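Local coordinates for protein ATP phosphoribosyltransferase regulatory subunit (Bacillus halodurans, PDB 3OD1) that is probably required, together with HisG, for the first step of histidine biosynthesis and may let histidine regulate ATP phosphoribosyltransferase by feedback, at residues Glu11-Thr19 with Lys122-Gly130; His336-Arg347 with Ser380-Gly391. All coordinates share one frame; numbering follows the deposited sequence.

Interaction 1: Glu11-Thr19 with Lys122-Gly130; sequences EKPFGMRDT and KPAEFEQLG
G15 and R17 grip the start of strand 125-134 in the class II synthetase-like core. G15 is the third residue of a type II beta turn, P13 to M16, closed by M16 N to P13 O. Two direct hydrogen bonds cross the contact. A124 N donates to G15 O at 3.0 Å and is nearly straight at N-H (164°). R17 NH1 reaches E125 O, its hydrogen bond lying in the carbonyl plane.

Water extends the polar part. One water accepts from R17 NE and lies within hydrogen-bonding reach of G15 O and E125 O; a second accepts from R17 N and lies within reach of E125 OE1. The other oxygen of this carboxylate, OE2, bonds T50 of the second subunit.

Packing supplies the rest. The selenomethionine M16 bends at chi2 (-62°) and chi3, which brings CE to 3.6 Å from A124 CB. Its SE lies 3.4 Å from E125 OE1, and the two side chains cross at about a right angle. P49 of the second subunit also packs on M16. The R17 guanidinium lays one face on the P123 ring; P123 CB sits 3.3 Å above the centre of the guanidinium plane.

Interaction 2: His336-Arg347 with Ser380-Gly391; sequences HEQTCILFSNER and SSNYQDVIYCIG
C340, I341 and L342 pair with V386, I387 and Y388 as parallel strands in the C-terminal HisZ domain. The strand axes approach to 4.7 Å and cross at -19°. Backbone bonds alternate along the pair, from C340 N to D385 O through to S344 N to C389 O.

The tight part is the face with T339, I341 and I387. There T339 CG2 meets I387 CD1 at 3.4 Å, closer than usual for two carbons. I341 lies side by side with I387 and sets CG2 against C389 SG. On the other face the apolar contact is ordinary. L342 CD1 touches both V386 CG1 and Y388 CE1, and Y388 is exposed to solvent. Just before strand 385-389, Y383 is covered on both ring faces. C340 CB lies over one, 4.2 Å from the centroid, and the H336 edge meets the opposite face with the planes at 60°.

The ends are looser. Q384 N bonds H336 O at 3.3 Å, and G391, an exposed residue, gives a weak hydrogen bond from N to S344 OG. R347 bends at chi3 (73°), laying its guanidinium over C389 CA. There NH1 donates to I390 O at 2.9 Å, from above the carbonyl plane, while NH2 pairs with E350. A leucine in place of R347 would probably leave I390 O and the E350 carboxylate without this partner.

Strand 339-343 is central, between strands 365-369 and 385-389. Helix 348-359 covers I341 and F343; helix 376-381 covers C340 and L342.

Interaction 1 lies in the histidyl-tRNA synthetase-like part of the chain and interaction 2 in the C-terminal domain. Their centres are about 36 Å apart, and their nearest atoms about 13 Å, so they do not touch. They also follow one another along the chain. Interaction 1 joins an N-terminal loop to a strand of the large mixed sheet. Interaction 2 is an edge pairing within a separate parallel sheet; the centre of interaction 2 lies about 43 Å from the centre of the chain. Both meet the second subunit: D18 pairs with its R91, and Q338 bonds its D44. The two contacts thus border the dimer interface from different domains.

Interaction 1: Glu11-Thr19 with Lys122-Gly130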
loop_
_atom_site.group_PDB
_atom_site.type_symbol
_atom_site.label_atom_id
_atom_site.label_comp_id
_atom_site.label_asym_id
_atom_site.label_seq_id
_atom_site.Cartn_x
_atom_site.Cartn_y
_atom_site.Cartn_z
ATOM N N GLU B 11 -12.908 4.046 18.568
ATOM C CA GLU B 11 -13.767 3.414 17.562
ATOM C C GLU B 11 -13.237 3.595 16.137
ATOM O O GLU B 11 -12.789 4.681 15.773
ATOM C CB GLU B 11 -15.206 3.922 17.687
ATOM C CG GLU B 11 -15.779 3.742 19.093
ATOM C CD GLU B 11 -17.289 3.903 19.163
ATOM O OE1 GLU B 11 -17.996 2.877 19.065
ATOM O OE2 GLU B 11 -17.776 5.047 19.335
ATOM N N LYS B 12 -13.256 2.515 15.350
ATOM C CA LYS B 12 -12.898 2.562 13.929
ATOM C C LYS B 12 -14.185 2.409 13.133
ATOM O O LYS B 12 -15.095 1.703 13.569
ATOM C CB LYS B 12 -11.962 1.403 13.544
ATOM C CG LYS B 12 -10.551 1.475 14.145
ATOM C CD LYS B 12 -9.615 0.406 13.558
ATOM C CE LYS B 12 -9.933 -1.009 14.064
ATOM N NZ LYS B 12 -9.888 -1.104 15.554
ATOM N N PRO B 13 -14.260 3.049 11.955
ATOM C CA PRO B 13 -15.404 2.813 11.066
ATOM C C PRO B 13 -15.633 1.317 10.831
ATOM O O PRO B 13 -14.682 0.529 10.733
ATOM C CB PRO B 13 -14.981 3.488 9.759
ATOM C CG PRO B 13 -14.015 4.556 10.171
ATOM C CD PRO B 13 -13.289 4.008 11.387
ATOM N N PHE B 14 -16.903 0.938 10.724
ATOM C CA PHE B 14 -17.288 -0.467 10.606
ATOM C C PHE B 14 -16.563 -1.175 9.461
ATOM O O PHE B 14 -16.470 -0.649 8.343
ATOM C CB PHE B 14 -18.804 -0.575 10.428
ATOM C CG PHE B 14 -19.330 -1.967 10.576
ATOM C CD1 PHE B 14 -19.555 -2.507 11.836
ATOM C CD2 PHE B 14 -19.596 -2.739 9.461
ATOM C CE1 PHE B 14 -20.033 -3.798 11.983
ATOM C CE2 PHE B 14 -20.080 -4.033 9.598
ATOM C CZ PHE B 14 -20.296 -4.562 10.864
ATOM N N GLY B 15 -16.036 -2.365 9.749
ATOM C CA GLY B 15 -15.343 -3.156 8.752
ATOM C C GLY B 15 -13.878 -2.798 8.523
ATOM O O GLY B 15 -13.226 -3.418 7.670
HETATM N N MSE B 16 -13.364 -1.803 9.258
HETATM C CA MSE B 16 -11.953 -1.409 9.147
HETATM C C MSE B 16 -11.136 -2.169 10.188
HETATM O O MSE B 16 -11.667 -2.536 11.245
HETATM C CB MSE B 16 -11.767 0.099 9.387
HETATM C CG MSE B 16 -12.418 1.008 8.371
HETATM SE SE MSE B 16 -11.712 0.799 6.550
HETATM C CE MSE B 16 -13.264 -0.115 5.837
ATOM N N ARG B 17 -9.849 -2.381 9.899
ATOM C CA ARG B 17 -8.972 -3.160 10.769
ATOM C C ARG B 17 -7.567 -2.593 10.775
ATOM O O ARG B 17 -7.055 -2.183 9.732
ATOM C CB ARG B 17 -8.878 -4.615 10.283
ATOM C CG ARG B 17 -10.209 -5.385 10.204
ATOM C CD ARG B 17 -10.021 -6.724 9.467
ATOM N NE ARG B 17 -9.528 -6.515 8.099
ATOM C CZ ARG B 17 -9.054 -7.467 7.292
ATOM N NH1 ARG B 17 -8.636 -7.148 6.073
ATOM N NH2 ARG B 17 -8.993 -8.731 7.695
ATOM N N ASP B 18 -6.933 -2.595 11.943
ATOM C CA ASP B 18 -5.525 -2.227 12.045
ATOM C C ASP B 18 -4.678 -3.437 11.684
ATOM O O ASP B 18 -5.165 -4.563 11.737
ATOM C CB ASP B 18 -5.186 -1.767 13.457
ATOM C CG ASP B 18 -5.692 -0.374 13.758
ATOM O OD1 ASP B 18 -5.685 0.473 12.839
ATOM O OD2 ASP B 18 -6.091 -0.122 14.919
ATOM N N THR B 19 -3.423 -3.209 11.307
ATOM C CA THR B 19 -2.470 -4.300 11.081
ATOM C C THR B 19 -1.296 -4.156 12.043
ATOM O O THR B 19 -0.437 -3.288 11.869
ATOM C CB THR B 19 -1.931 -4.324 9.627
ATOM O OG1 THR B 19 -3.022 -4.322 8.698
ATOM C CG2 THR B 19 -1.060 -5.560 9.377
ATOM N N LYS B 122 -17.409 -9.322 8.091
ATOM C CA LYS B 122 -16.470 -9.252 6.974
ATOM C C LYS B 122 -15.810 -7.878 6.850
ATOM O O LYS B 122 -16.452 -6.848 7.068
ATOM C CB LYS B 122 -17.160 -9.635 5.660
ATOM C CG LYS B 122 -17.218 -11.135 5.400
ATOM C CD LYS B 122 -18.175 -11.464 4.259
ATOM C CE LYS B 122 -18.167 -12.956 3.943
ATOM N NZ LYS B 122 -19.327 -13.365 3.098
ATOM N N PRO B 123 -14.514 -7.864 6.507
ATOM C CA PRO B 123 -13.751 -6.625 6.324
ATOM C C PRO B 123 -14.179 -5.880 5.061
ATOM O O PRO B 123 -14.436 -6.497 4.027
ATOM C CB PRO B 123 -12.311 -7.125 6.184
ATOM C CG PRO B 123 -12.445 -8.514 5.673
ATOM C CD PRO B 123 -13.672 -9.060 6.334
ATOM N N ALA B 124 -14.269 -4.561 5.156
ATOM C CA ALA B 124 -14.627 -3.740 4.011
ATOM C C ALA B 124 -13.371 -3.244 3.280
ATOM O O ALA B 124 -13.459 -2.481 2.320
ATOM C CB ALA B 124 -15.465 -2.576 4.460
ATOM N N GLU B 125 -12.204 -3.660 3.763
ATOM C CA GLU B 125 -10.929 -3.282 3.154
ATOM C C GLU B 125 -9.961 -4.440 3.315
ATOM O O GLU B 125 -9.754 -4.911 4.428
ATOM C CB GLU B 125 -10.321 -2.031 3.834
ATOM C CG GLU B 125 -8.943 -1.717 3.274
ATOM C CD GLU B 125 -8.274 -0.480 3.897
ATOM O OE1 GLU B 125 -8.774 0.048 4.910
ATOM O OE2 GLU B 125 -7.239 -0.041 3.362
ATOM N N PHE B 126 -9.363 -4.904 2.223
ATOM C CA PHE B 126 -8.424 -6.027 2.321
ATOM C C PHE B 126 -7.444 -6.016 1.160
ATOM O O PHE B 126 -7.743 -5.496 0.096
ATOM C CB PHE B 126 -9.168 -7.378 2.395
ATOM C CG PHE B 126 -10.035 -7.658 1.206
ATOM C CD1 PHE B 126 -9.482 -8.118 0.022
ATOM C CD2 PHE B 126 -11.402 -7.459 1.266
ATOM C CE1 PHE B 126 -10.289 -8.380 -1.089
ATOM C CE2 PHE B 126 -12.211 -7.716 0.170
ATOM C CZ PHE B 126 -11.655 -8.177 -1.010
ATOM N N GLU B 127 -6.270 -6.582 1.381
ATOM C CA GLU B 127 -5.193 -6.518 0.394
ATOM C C GLU B 127 -5.297 -7.656 -0.629
ATOM O O GLU B 127 -5.546 -8.808 -0.284
ATOM C CB GLU B 127 -3.823 -6.550 1.098
ATOM C CG GLU B 127 -2.659 -6.216 0.198
ATOM C CD GLU B 127 -1.373 -5.958 0.967
ATOM O OE1 GLU B 127 -1.274 -6.392 2.138
ATOM O OE2 GLU B 127 -0.457 -5.327 0.388
ATOM N N GLN B 128 -5.135 -7.308 -1.899
ATOM C CA GLN B 128 -5.201 -8.298 -2.956
ATOM C C GLN B 128 -3.999 -8.133 -3.861
ATOM O O GLN B 128 -3.544 -7.010 -4.121
ATOM C CB GLN B 128 -6.490 -8.131 -3.746
ATOM C CG GLN B 128 -6.720 -9.197 -4.790
ATOM C CD GLN B 128 -8.081 -9.042 -5.439
ATOM O OE1 GLN B 128 -9.111 -9.080 -4.760
ATOM N NE2 GLN B 128 -8.091 -8.834 -6.757
ATOM N N LEU B 129 -3.486 -9.256 -4.340
ATOM C CA LEU B 129 -2.323 -9.239 -5.209
ATOM C C LEU B 129 -2.609 -10.126 -6.430
ATOM O O LEU B 129 -3.266 -11.161 -6.322
ATOM C CB LEU B 129 -1.106 -9.701 -4.392
ATOM C CG LEU B 129 0.258 -10.066 -4.954
ATOM C CD1 LEU B 129 1.250 -10.129 -3.787
ATOM C CD2 LEU B 129 0.198 -11.416 -5.663
ATOM N N GLY B 130 -2.161 -9.706 -7.605
ATOM C CA GLY B 130 -2.446 -10.479 -8.799
ATOM C C GLY B 130 -1.842 -9.877 -10.047
ATOM O O GLY B 130 -1.018 -8.957 -9.966
HETATM O O HOH W 1 -10.799 -4.267 7.049
HETATM O O HOH W 2 -9.102 -1.743 7.165
#

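Interaction 2: His336-Arg347 with Ser380-Gly391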
loop_
_atom_site.group_PDB
_atom_site.type_symbol
_atom_site.label_atom_id
_atom_site.label_comp_id
_atom_site.label_asym_id
_atom_site.label_seq_id
_atom_site.Cartn_x
_atom_site.Cartn_y
_atom_site.Cartn_z
ATOM N N HIS B 336 10.886 -9.642 19.402
ATOM C CA HIS B 336 11.734 -8.538 18.971
ATOM C C HIS B 336 13.128 -9.045 18.633
ATOM O O HIS B 336 14.001 -9.104 19.498
ATOM C CB HIS B 336 11.817 -7.455 20.049
ATOM C CG HIS B 336 10.485 -7.026 20.578
ATOM N ND1 HIS B 336 10.349 -6.189 21.665
ATOM C CD2 HIS B 336 9.225 -7.322 20.174
ATOM C CE1 HIS B 336 9.066 -5.986 21.907
ATOM N NE2 HIS B 336 8.363 -6.664 21.016
ATOM N N GLU B 337 13.315 -9.424 17.370
ATOM C CA GLU B 337 14.607 -9.874 16.858
ATOM C C GLU B 337 15.691 -8.859 17.170
ATOM O O GLU B 337 16.853 -9.211 17.374
ATOM C CB GLU B 337 14.535 -10.081 15.340
ATOM C CG GLU B 337 15.899 -10.249 14.648
ATOM C CD GLU B 337 16.575 -8.923 14.276
ATOM O OE1 GLU B 337 16.375 -8.446 13.136
ATOM O OE2 GLU B 337 17.323 -8.363 15.109
ATOM N N GLN B 338 15.291 -7.596 17.204
ATOM C CA GLN B 338 16.211 -6.475 17.345
ATOM C C GLN B 338 17.160 -6.577 18.545
ATOM O O GLN B 338 16.847 -7.211 19.558
ATOM C CB GLN B 338 15.415 -5.169 17.392
ATOM C CG GLN B 338 14.675 -4.856 16.088
ATOM C CD GLN B 338 13.162 -4.945 16.220
ATOM O OE1 GLN B 338 12.639 -5.531 17.166
ATOM N NE2 GLN B 338 12.454 -4.357 15.265
ATOM N N THR B 339 18.333 -5.966 18.400
ATOM C CA THR B 339 19.251 -5.743 19.512
ATOM C C THR B 339 19.001 -4.343 20.089
ATOM O O THR B 339 18.611 -3.425 19.357
ATOM C CB THR B 339 20.706 -5.831 19.052
ATOM O OG1 THR B 339 20.987 -7.159 18.602
ATOM C CG2 THR B 339 21.632 -5.498 20.177
ATOM N N CYS B 340 19.214 -4.183 21.395
ATOM C CA CYS B 340 18.987 -2.901 22.053
ATOM C C CYS B 340 20.233 -2.445 22.816
ATOM O O CYS B 340 20.727 -3.152 23.686
ATOM C CB CYS B 340 17.797 -2.990 23.010
ATOM S SG CYS B 340 17.471 -1.468 23.935
ATOM N N ILE B 341 20.748 -1.272 22.465
ATOM C CA ILE B 341 21.864 -0.676 23.185
ATOM C C ILE B 341 21.305 0.429 24.069
ATOM O O ILE B 341 20.717 1.385 23.571
ATOM C CB ILE B 341 22.919 -0.083 22.220
ATOM C CG1 ILE B 341 23.545 -1.188 21.361
ATOM C CG2 ILE B 341 23.996 0.674 22.997
ATOM C CD1 ILE B 341 24.312 -0.670 20.151
ATOM N N LEU B 342 21.442 0.265 25.375
ATOM C CA LEU B 342 20.996 1.277 26.331
ATOM C C LEU B 342 22.189 2.139 26.700
ATOM O O LEU B 342 23.231 1.623 27.103
ATOM C CB LEU B 342 20.436 0.617 27.594
ATOM C CG LEU B 342 19.183 -0.239 27.397
ATOM C CD1 LEU B 342 18.977 -1.174 28.581
ATOM C CD2 LEU B 342 17.953 0.648 27.166
ATOM N N PHE B 343 22.057 3.449 26.558
ATOM C CA PHE B 343 23.194 4.301 26.869
ATOM C C PHE B 343 22.861 5.411 27.842
ATOM O O PHE B 343 21.702 5.757 28.026
ATOM C CB PHE B 343 23.831 4.875 25.596
ATOM C CG PHE B 343 22.959 5.855 24.856
ATOM C CD1 PHE B 343 23.118 7.220 25.036
ATOM C CD2 PHE B 343 22.004 5.415 23.958
ATOM C CE1 PHE B 343 22.324 8.123 24.345
ATOM C CE2 PHE B 343 21.201 6.318 23.267
ATOM C CZ PHE B 343 21.367 7.668 23.460
ATOM N N SER B 344 23.893 5.943 28.488
ATOM C CA SER B 344 23.764 7.189 29.237
ATOM C C SER B 344 24.596 8.269 28.554
ATOM O O SER B 344 25.316 7.999 27.586
ATOM C CB SER B 344 24.190 7.020 30.692
ATOM O OG SER B 344 25.563 6.684 30.791
ATOM N N ASN B 345 24.496 9.486 29.069
ATOM C CA ASN B 345 25.052 10.656 28.405
ATOM C C ASN B 345 26.516 10.497 28.038
ATOM O O ASN B 345 26.906 10.732 26.894
ATOM C CB ASN B 345 24.869 11.887 29.288
ATOM C CG ASN B 345 24.840 13.169 28.495
ATOM O OD1 ASN B 345 24.334 13.204 27.371
ATOM N ND2 ASN B 345 25.377 14.236 29.076
ATOM N N GLU B 346 27.317 10.075 29.009
ATOM C CA GLU B 346 28.769 10.050 28.862
ATOM C C GLU B 346 29.274 9.064 27.822
ATOM O O GLU B 346 30.348 9.259 27.261
ATOM C CB GLU B 346 29.443 9.790 30.211
ATOM C CG GLU B 346 29.232 10.904 31.211
ATOM C CD GLU B 346 29.783 10.568 32.582
ATOM O OE1 GLU B 346 29.485 11.312 33.542
ATOM O OE2 GLU B 346 30.510 9.557 32.701
ATOM N N ARG B 347 28.511 8.010 27.558
ATOM C CA ARG B 347 28.925 7.032 26.551
ATOM C C ARG B 347 28.060 7.063 25.283
ATOM O O ARG B 347 27.997 6.080 24.546
ATOM C CB ARG B 347 28.962 5.621 27.146
ATOM C CG ARG B 347 29.942 5.474 28.292
ATOM C CD ARG B 347 29.810 4.128 28.973
ATOM N NE ARG B 347 30.355 3.038 28.168
ATOM C CZ ARG B 347 30.442 1.777 28.586
ATOM N NH1 ARG B 347 30.022 1.449 29.801
ATOM N NH2 ARG B 347 30.953 0.843 27.795
ATOM N N SER B 380 14.519 -4.359 28.476
ATOM C CA SER B 380 15.692 -5.196 28.284
ATOM C C SER B 380 15.308 -6.673 28.225
ATOM O O SER B 380 16.032 -7.484 27.654
ATOM C CB SER B 380 16.715 -4.961 29.398
ATOM O OG SER B 380 16.328 -5.628 30.582
ATOM N N SER B 381 14.172 -7.013 28.826
ATOM C CA SER B 381 13.665 -8.378 28.781
ATOM C C SER B 381 13.114 -8.719 27.406
ATOM O O SER B 381 13.194 -9.867 26.972
ATOM C CB SER B 381 12.567 -8.592 29.822
ATOM O OG SER B 381 13.115 -8.752 31.118
ATOM N N ASN B 382 12.555 -7.720 26.727
ATOM C CA ASN B 382 11.817 -7.962 25.485
ATOM C C ASN B 382 12.620 -7.818 24.201
ATOM O O ASN B 382 12.067 -7.907 23.110
ATOM C CB ASN B 382 10.560 -7.092 25.422
ATOM C CG ASN B 382 9.477 -7.582 26.361
ATOM O OD1 ASN B 382 8.585 -8.327 25.957
ATOM N ND2 ASN B 382 9.559 -7.187 27.630
ATOM N N TYR B 383 13.922 -7.596 24.326
ATOM C CA TYR B 383 14.793 -7.603 23.161
ATOM C C TYR B 383 15.730 -8.795 23.237
ATOM O O TYR B 383 16.212 -9.141 24.310
ATOM C CB TYR B 383 15.564 -6.282 23.025
ATOM C CG TYR B 383 14.691 -5.149 22.532
ATOM C CD1 TYR B 383 14.510 -4.930 21.174
ATOM C CD2 TYR B 383 14.030 -4.308 23.424
ATOM C CE1 TYR B 383 13.696 -3.903 20.710
ATOM C CE2 TYR B 383 13.216 -3.276 22.965
ATOM C CZ TYR B 383 13.058 -3.079 21.616
ATOM O OH TYR B 383 12.247 -2.059 21.160
ATOM N N GLN B 384 15.962 -9.427 22.090
ATOM C CA GLN B 384 16.792 -10.627 22.006
ATOM C C GLN B 384 18.120 -10.450 22.725
ATOM O O GLN B 384 18.556 -11.320 23.474
ATOM C CB GLN B 384 17.050 -10.995 20.545
ATOM C CG GLN B 384 15.926 -11.777 19.898
ATOM C CD GLN B 384 15.761 -13.161 20.498
ATOM O OE1 GLN B 384 16.681 -13.698 21.123
ATOM N NE2 GLN B 384 14.585 -13.751 20.306
ATOM N N ASP B 385 18.764 -9.317 22.480
ATOM C CA ASP B 385 20.055 -9.033 23.085
ATOM C C ASP B 385 20.075 -7.590 23.577
ATOM O O ASP B 385 19.429 -6.723 22.988
ATOM C CB ASP B 385 21.174 -9.263 22.075
ATOM C CG ASP B 385 22.538 -9.258 22.716
ATOM O OD1 ASP B 385 22.624 -9.583 23.920
ATOM O OD2 ASP B 385 23.520 -8.935 22.015
ATOM N N VAL B 386 20.811 -7.342 24.657
ATOM C CA VAL B 386 20.866 -6.022 25.275
ATOM C C VAL B 386 22.310 -5.680 25.631
ATOM O O VAL B 386 22.992 -6.451 26.304
ATOM C CB VAL B 386 20.004 -5.965 26.558
ATOM C CG1 VAL B 386 20.032 -4.560 27.184
ATOM C CG2 VAL B 386 18.582 -6.396 26.260
ATOM N N ILE B 387 22.773 -4.527 25.164
ATOM C CA ILE B 387 24.112 -4.038 25.474
ATOM C C ILE B 387 23.987 -2.770 26.320
ATOM O O ILE B 387 23.195 -1.886 26.001
ATOM C CB ILE B 387 24.906 -3.732 24.175
ATOM C CG1 ILE B 387 25.161 -5.015 23.383
ATOM C CG2 ILE B 387 26.215 -3.038 24.478
ATOM C CD1 ILE B 387 24.350 -5.124 22.135
ATOM N N TYR B 388 24.749 -2.689 27.403
ATOM C CA TYR B 388 24.753 -1.496 28.254
ATOM C C TYR B 388 26.000 -0.642 28.022
ATOM O O TYR B 388 27.115 -1.100 28.229
ATOM C CB TYR B 388 24.677 -1.889 29.731
ATOM C CG TYR B 388 23.372 -2.535 30.144
ATOM C CD1 TYR B 388 22.353 -1.779 30.707
ATOM C CD2 TYR B 388 23.165 -3.899 29.981
ATOM C CE1 TYR B 388 21.159 -2.364 31.092
ATOM C CE2 TYR B 388 21.973 -4.493 30.364
ATOM C CZ TYR B 388 20.972 -3.719 30.917
ATOM O OH TYR B 388 19.779 -4.295 31.302
ATOM N N CYS B 389 25.815 0.586 27.559
ATOM C CA CYS B 389 26.906 1.556 27.516
ATOM C C CYS B 389 26.588 2.614 28.552
ATOM O O CYS B 389 26.265 3.750 28.222
ATOM C CB CYS B 389 27.030 2.207 26.134
ATOM S SG CYS B 389 27.341 1.055 24.820
ATOM N N ILE B 390 26.662 2.212 29.813
ATOM C CA ILE B 390 26.311 3.063 30.931
ATOM C C ILE B 390 27.570 3.274 31.757
ATOM O O ILE B 390 28.353 2.341 31.957
ATOM C CB ILE B 390 25.229 2.381 31.795
ATOM C CG1 ILE B 390 23.993 2.046 30.945
ATOM C CG2 ILE B 390 24.859 3.246 32.998
ATOM C CD1 ILE B 390 23.168 3.258 30.519
ATOM N N GLY B 391 27.776 4.499 32.226
ATOM C CA GLY B 391 28.947 4.813 33.023
ATOM C C GLY B 391 29.841 5.802 32.306
ATOM O O GLY B 391 29.373 6.537 31.436
#